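Local coordinates for proline iminopeptidase-related protein (Thermus thermophilus, PDB 2YYS) that is of unknown function but belongs to the S33 family of alpha/beta hydrolases and may act as a peptidase, at residues Ala39-Glu51 with Tyr256-Phe269. Numbering follows the deposited sequence.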
loop_
_atom_site.group_PDB
_atom_site.type_symbol
_atom_site.label_atom_id
_atom_site.label_comp_id
_atom_site.label_asym_id
_atom_site.label_seq_id
_atom_site.Cartn_x
_atom_site.Cartn_y
_atom_site.Cartn_z
ATOM N N ALA A 39 -7.195 5.910 1.375
ATOM C CA ALA A 39 -6.294 6.135 2.492
ATOM C C ALA A 39 -6.982 6.344 3.841
ATOM O O ALA A 39 -6.334 6.739 4.796
ATOM C CB ALA A 39 -5.393 7.340 2.192
ATOM N N TYR A 40 -8.276 6.082 3.939
ATOM C CA TYR A 40 -9.001 6.390 5.174
ATOM C C TYR A 40 -8.557 5.518 6.360
ATOM O O TYR A 40 -8.152 6.029 7.405
ATOM C CB TYR A 40 -10.519 6.287 4.968
ATOM C CG TYR A 40 -11.291 6.591 6.231
ATOM C CD1 TYR A 40 -11.628 7.902 6.573
ATOM C CD2 TYR A 40 -11.638 5.570 7.112
ATOM C CE1 TYR A 40 -12.326 8.184 7.743
ATOM C CE2 TYR A 40 -12.340 5.834 8.284
ATOM C CZ TYR A 40 -12.673 7.137 8.599
ATOM O OH TYR A 40 -13.359 7.385 9.763
ATOM N N VAL A 41 -8.627 4.205 6.199
ATOM C CA VAL A 41 -8.273 3.281 7.280
ATOM C C VAL A 41 -6.786 3.399 7.615
ATOM O O VAL A 41 -6.364 3.374 8.783
ATOM C CB VAL A 41 -8.644 1.832 6.910
ATOM C CG1 VAL A 41 -7.916 0.814 7.787
ATOM C CG2 VAL A 41 -10.143 1.650 7.042
ATOM N N LEU A 42 -6.004 3.554 6.560
ATOM C CA LEU A 42 -4.561 3.671 6.682
ATOM C C LEU A 42 -4.184 4.882 7.522
ATOM O O LEU A 42 -3.369 4.780 8.441
ATOM C CB LEU A 42 -3.951 3.731 5.290
ATOM C CG LEU A 42 -2.467 3.500 5.146
ATOM C CD1 LEU A 42 -1.997 2.242 5.849
ATOM C CD2 LEU A 42 -2.147 3.436 3.640
ATOM N N ARG A 43 -4.817 6.023 7.268
ATOM C CA ARG A 43 -4.560 7.201 8.092
ATOM C C ARG A 43 -4.924 6.970 9.563
ATOM O O ARG A 43 -4.171 7.356 10.462
ATOM C CB ARG A 43 -5.318 8.423 7.578
ATOM C CG ARG A 43 -5.300 9.558 8.584
ATOM C CD ARG A 43 -5.775 10.898 8.076
ATOM N NE ARG A 43 -5.725 11.888 9.158
ATOM C CZ ARG A 43 -6.124 13.144 9.055
ATOM N NH1 ARG A 43 -6.594 13.604 7.907
ATOM N NH2 ARG A 43 -6.042 13.952 10.104
ATOM N N GLU A 44 -6.086 6.367 9.815
ATOM C CA GLU A 44 -6.527 6.126 11.184
ATOM C C GLU A 44 -5.532 5.235 11.934
ATOM O O GLU A 44 -5.336 5.398 13.126
ATOM C CB GLU A 44 -7.937 5.513 11.215
ATOM C CG GLU A 44 -9.038 6.383 10.610
ATOM C CD GLU A 44 -9.291 7.692 11.362
ATOM O OE1 GLU A 44 -9.141 7.729 12.600
ATOM O OE2 GLU A 44 -9.647 8.698 10.706
ATOM N N GLY A 45 -4.900 4.303 11.231
ATOM C CA GLY A 45 -3.917 3.421 11.830
ATOM C C GLY A 45 -2.525 3.997 12.041
ATOM O O GLY A 45 -1.822 3.595 12.970
ATOM N N LEU A 46 -2.111 4.931 11.198
ATOM C CA LEU A 46 -0.733 5.420 11.226
ATOM C C LEU A 46 -0.559 6.767 11.914
ATOM O O LEU A 46 0.502 7.014 12.491
ATOM C CB LEU A 46 -0.157 5.494 9.804
ATOM C CG LEU A 46 -0.169 4.187 9.005
ATOM C CD1 LEU A 46 0.448 4.388 7.638
ATOM C CD2 LEU A 46 0.549 3.057 9.738
ATOM N N GLN A 47 -1.577 7.629 11.843
ATOM C CA GLN A 47 -1.417 9.054 12.163
ATOM C C GLN A 47 -0.891 9.319 13.582
ATOM O O GLN A 47 -0.165 10.276 13.783
ATOM C CB GLN A 47 -2.719 9.851 11.907
ATOM C CG GLN A 47 -3.866 9.530 12.899
ATOM C CD GLN A 47 -5.228 10.189 12.563
ATOM O OE1 GLN A 47 -5.303 11.165 11.817
ATOM N NE2 GLN A 47 -6.297 9.643 13.134
ATOM N N ASP A 48 -1.246 8.476 14.547
ATOM C CA ASP A 48 -0.792 8.645 15.939
ATOM C C ASP A 48 0.732 8.588 16.094
ATOM O O ASP A 48 1.280 9.118 17.060
ATOM C CB ASP A 48 -1.392 7.566 16.851
ATOM C CG ASP A 48 -2.883 7.727 17.070
ATOM O OD1 ASP A 48 -3.439 8.841 16.896
ATOM O OD2 ASP A 48 -3.578 6.761 17.428
ATOM N N TYR A 49 1.407 7.929 15.153
ATOM C CA TYR A 49 2.862 7.786 15.195
ATOM C C TYR A 49 3.598 8.825 14.356
ATOM O O TYR A 49 4.820 8.831 14.332
ATOM C CB TYR A 49 3.231 6.371 14.747
ATOM C CG TYR A 49 2.415 5.325 15.474
ATOM C CD1 TYR A 49 2.521 5.176 16.859
ATOM C CD2 TYR A 49 1.510 4.517 14.796
ATOM C CE1 TYR A 49 1.766 4.232 17.543
ATOM C CE2 TYR A 49 0.740 3.561 15.476
ATOM C CZ TYR A 49 0.879 3.422 16.847
ATOM O OH TYR A 49 0.127 2.482 17.522
ATOM N N LEU A 50 2.863 9.728 13.708
ATOM C CA LEU A 50 3.425 10.584 12.662
ATOM C C LEU A 50 3.356 12.089 12.960
ATOM O O LEU A 50 3.428 12.918 12.047
ATOM C CB LEU A 50 2.722 10.278 11.332
ATOM C CG LEU A 50 2.940 8.874 10.763
ATOM C CD1 LEU A 50 2.219 8.738 9.429
ATOM C CD2 LEU A 50 4.419 8.516 10.599
ATOM N N GLU A 51 3.218 12.455 14.227
ATOM C CA GLU A 51 3.206 13.873 14.576
ATOM C C GLU A 51 4.619 14.414 14.350
ATOM O O GLU A 51 5.605 13.695 14.527
ATOM C CB GLU A 51 2.713 14.081 16.011
ATOM C CG GLU A 51 1.188 13.952 16.112
ATOM C CD GLU A 51 0.673 13.874 17.546
ATOM O OE1 GLU A 51 1.388 14.333 18.468
ATOM O OE2 GLU A 51 -0.454 13.354 17.747
ATOM N N TYR A 256 -4.122 -5.755 8.044
ATOM C CA TYR A 256 -4.230 -4.530 8.825
ATOM C C TYR A 256 -3.552 -4.774 10.155
ATOM O O TYR A 256 -4.169 -4.912 11.204
ATOM C CB TYR A 256 -5.689 -4.084 8.945
ATOM C CG TYR A 256 -6.233 -3.784 7.583
ATOM C CD1 TYR A 256 -6.080 -2.530 7.003
ATOM C CD2 TYR A 256 -6.818 -4.776 6.831
ATOM C CE1 TYR A 256 -6.551 -2.274 5.714
ATOM C CE2 TYR A 256 -7.275 -4.539 5.562
ATOM C CZ TYR A 256 -7.152 -3.293 5.006
ATOM O OH TYR A 256 -7.630 -3.106 3.733
ATOM N N LEU A 257 -2.236 -4.813 10.087
ATOM C CA LEU A 257 -1.458 -5.354 11.178
ATOM C C LEU A 257 -1.496 -4.482 12.438
ATOM O O LEU A 257 -1.350 -5.000 13.551
ATOM C CB LEU A 257 -0.043 -5.730 10.702
ATOM C CG LEU A 257 0.953 -4.666 10.255
ATOM C CD1 LEU A 257 2.324 -5.274 10.061
ATOM C CD2 LEU A 257 0.524 -4.015 8.944
ATOM N N TRP A 258 -1.753 -3.184 12.269
ATOM C CA TRP A 258 -1.849 -2.258 13.391
ATOM C C TRP A 258 -3.154 -2.449 14.193
ATOM O O TRP A 258 -3.221 -2.082 15.355
ATOM C CB TRP A 258 -1.716 -0.797 12.904
ATOM C CG TRP A 258 -2.672 -0.450 11.816
ATOM C CD1 TRP A 258 -3.944 0.009 11.972
ATOM C CD2 TRP A 258 -2.456 -0.564 10.403
ATOM N NE1 TRP A 258 -4.533 0.188 10.741
ATOM C CE2 TRP A 258 -3.638 -0.148 9.762
ATOM C CE3 TRP A 258 -1.377 -0.963 9.608
ATOM C CZ2 TRP A 258 -3.777 -0.140 8.370
ATOM C CZ3 TRP A 258 -1.516 -0.960 8.223
ATOM C CH2 TRP A 258 -2.703 -0.549 7.620
ATOM N N ILE A 259 -4.184 -3.000 13.554
ATOM C CA ILE A 259 -5.432 -3.353 14.221
ATOM C C ILE A 259 -5.285 -4.641 15.048
ATOM O O ILE A 259 -5.735 -4.710 16.189
ATOM C CB ILE A 259 -6.549 -3.538 13.174
ATOM C CG1 ILE A 259 -6.885 -2.202 12.502
ATOM C CG2 ILE A 259 -7.804 -4.154 13.807
ATOM C CD1 ILE A 259 -7.993 -2.315 11.448
ATOM N N ASP A 260 -4.679 -5.661 14.442
ATOM C CA ASP A 260 -4.517 -6.963 15.074
ATOM C C ASP A 260 -3.502 -6.922 16.212
ATOM O O ASP A 260 -3.652 -7.641 17.185
ATOM C CB ASP A 260 -4.061 -8.008 14.050
ATOM C CG ASP A 260 -5.123 -8.353 13.041
ATOM O OD1 ASP A 260 -6.308 -8.502 13.425
ATOM O OD2 ASP A 260 -4.861 -8.516 11.823
ATOM N N ALA A 261 -2.474 -6.083 16.095
ATOM C CA ALA A 261 -1.360 -6.096 17.032
ATOM C C ALA A 261 -0.826 -4.683 17.294
ATOM O O ALA A 261 0.309 -4.362 16.933
ATOM C CB ALA A 261 -0.263 -7.004 16.511
ATOM N N PRO A 262 -1.635 -3.856 17.957
ATOM C CA PRO A 262 -1.336 -2.425 18.092
ATOM C C PRO A 262 -0.005 -2.145 18.756
ATOM O O PRO A 262 0.720 -1.270 18.296
ATOM C CB PRO A 262 -2.481 -1.867 18.960
ATOM C CG PRO A 262 -3.476 -2.960 19.136
ATOM C CD PRO A 262 -2.878 -4.247 18.643
ATOM N N GLU A 263 0.285 -2.876 19.824
ATOM C CA GLU A 263 1.508 -2.717 20.602
ATOM C C GLU A 263 2.775 -3.130 19.838
ATOM O O GLU A 263 3.751 -2.387 19.780
ATOM C CB GLU A 263 1.384 -3.483 21.941
ATOM C CG GLU A 263 1.328 -5.028 21.857
ATOM C CD GLU A 263 0.129 -5.619 21.071
ATOM O OE1 GLU A 263 -1.050 -5.363 21.453
ATOM O OE2 GLU A 263 0.371 -6.364 20.080
ATOM N N ALA A 264 2.749 -4.314 19.240
ATOM C CA ALA A 264 3.880 -4.787 18.464
ATOM C C ALA A 264 4.098 -3.858 17.262
ATOM O O ALA A 264 5.234 -3.602 16.895
ATOM C CB ALA A 264 3.660 -6.216 18.007
ATOM N N PHE A 265 3.010 -3.332 16.690
ATOM C CA PHE A 265 3.110 -2.474 15.516
ATOM C C PHE A 265 3.762 -1.154 15.881
ATOM O O PHE A 265 4.633 -0.669 15.169
ATOM C CB PHE A 265 1.758 -2.204 14.867
ATOM C CG PHE A 265 1.853 -1.306 13.662
ATOM C CD1 PHE A 265 2.183 -1.827 12.425
ATOM C CD2 PHE A 265 1.670 0.064 13.783
ATOM C CE1 PHE A 265 2.295 -1.008 11.328
ATOM C CE2 PHE A 265 1.775 0.893 12.680
ATOM C CZ PHE A 265 2.090 0.355 11.450
ATOM N N GLU A 266 3.339 -0.586 17.002
ATOM C CA GLU A 266 3.869 0.687 17.464
ATOM C C GLU A 266 5.381 0.593 17.602
ATOM O O GLU A 266 6.108 1.471 17.162
ATOM C CB GLU A 266 3.255 1.064 18.809
ATOM C CG GLU A 266 4.016 2.174 19.529
ATOM C CD GLU A 266 3.267 2.742 20.719
ATOM O OE1 GLU A 266 2.514 2.005 21.369
ATOM O OE2 GLU A 266 3.450 3.933 21.012
ATOM N N GLU A 267 5.843 -0.479 18.238
ATOM C CA GLU A 267 7.272 -0.699 18.429
ATOM C C GLU A 267 8.005 -0.826 17.077
ATOM O O GLU A 267 9.019 -0.168 16.857
ATOM C CB GLU A 267 7.493 -1.945 19.302
ATOM C CG GLU A 267 8.917 -2.488 19.342
ATOM C CD GLU A 267 9.041 -3.732 20.227
ATOM O OE1 GLU A 267 8.343 -4.754 19.972
ATOM O OE2 GLU A 267 9.840 -3.685 21.185
ATOM N N ALA A 268 7.487 -1.658 16.178
ATOM C CA ALA A 268 8.147 -1.884 14.892
ATOM C C ALA A 268 8.084 -0.644 14.006
ATOM O O ALA A 268 9.045 -0.323 13.324
ATOM C CB ALA A 268 7.538 -3.074 14.177
ATOM N N PHE A 269 6.962 0.062 14.029
ATOM C CA PHE A 269 6.779 1.217 13.153
ATOM C C PHE A 269 7.674 2.370 13.600
ATOM O O PHE A 269 8.306 3.021 12.762
ATOM C CB PHE A 269 5.308 1.637 13.108
ATOM C CG PHE A 269 4.972 2.598 12.002
ATOM C CD1 PHE A 269 5.330 2.332 10.690
ATOM C CD2 PHE A 269 4.279 3.768 12.275
ATOM C CE1 PHE A 269 5.010 3.213 9.675
ATOM C CE2 PHE A 269 3.961 4.657 11.257
ATOM C CZ PHE A 269 4.321 4.373 9.957
HETATM O O HOH W 1 -6.972 1.587 10.960
#
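Trp-258 lays one face of its indole against the bare CA of Gly-45, with CD1 only 3.4 Å from that CA. Glycine suits the place because, having no side chain, it lets the indole come down on the backbone. Further along the indole, Leu-42 holds CG anti to its backbone N (chi1 -165°), which brings the end of the side chain nearer the ring and puts its CD1 3.4 Å from CH2 of Trp-258. The pyrrole end is polar: a water in the indole plane accepts from Trp-258 NE1 at 2.8 Å and donates to Val-41 O at 2.9 Å, so the indole N-H has a partner although it does not reach the carbonyl directly.

Next along the chain, Leu-46 touches two phenylalanines with the same methyl. Its CD2 lies 3.6 Å from CZ of Phe-265 and also sits over one face of the Phe-269 ring, near the rim. Tyr-49 closes the outer end: its CB abuts the edge of Phe-269, its CE2 meets the edge of Phe-265, and on its other flank CE1 rests 3.6 Å from Glu-266 CG. There the aliphatic part of the glutamate serves as packing surface.

The contact joins residues 41-50 to helices 257-260 and 262-274 on one side of the alpha/beta-hydrolase sheet, where Leu-46 and Phe-269 both touch Leu-100 of strand 97-102. With a single water as the polar link, cohesion here rests chiefly on apolar and aromatic surface.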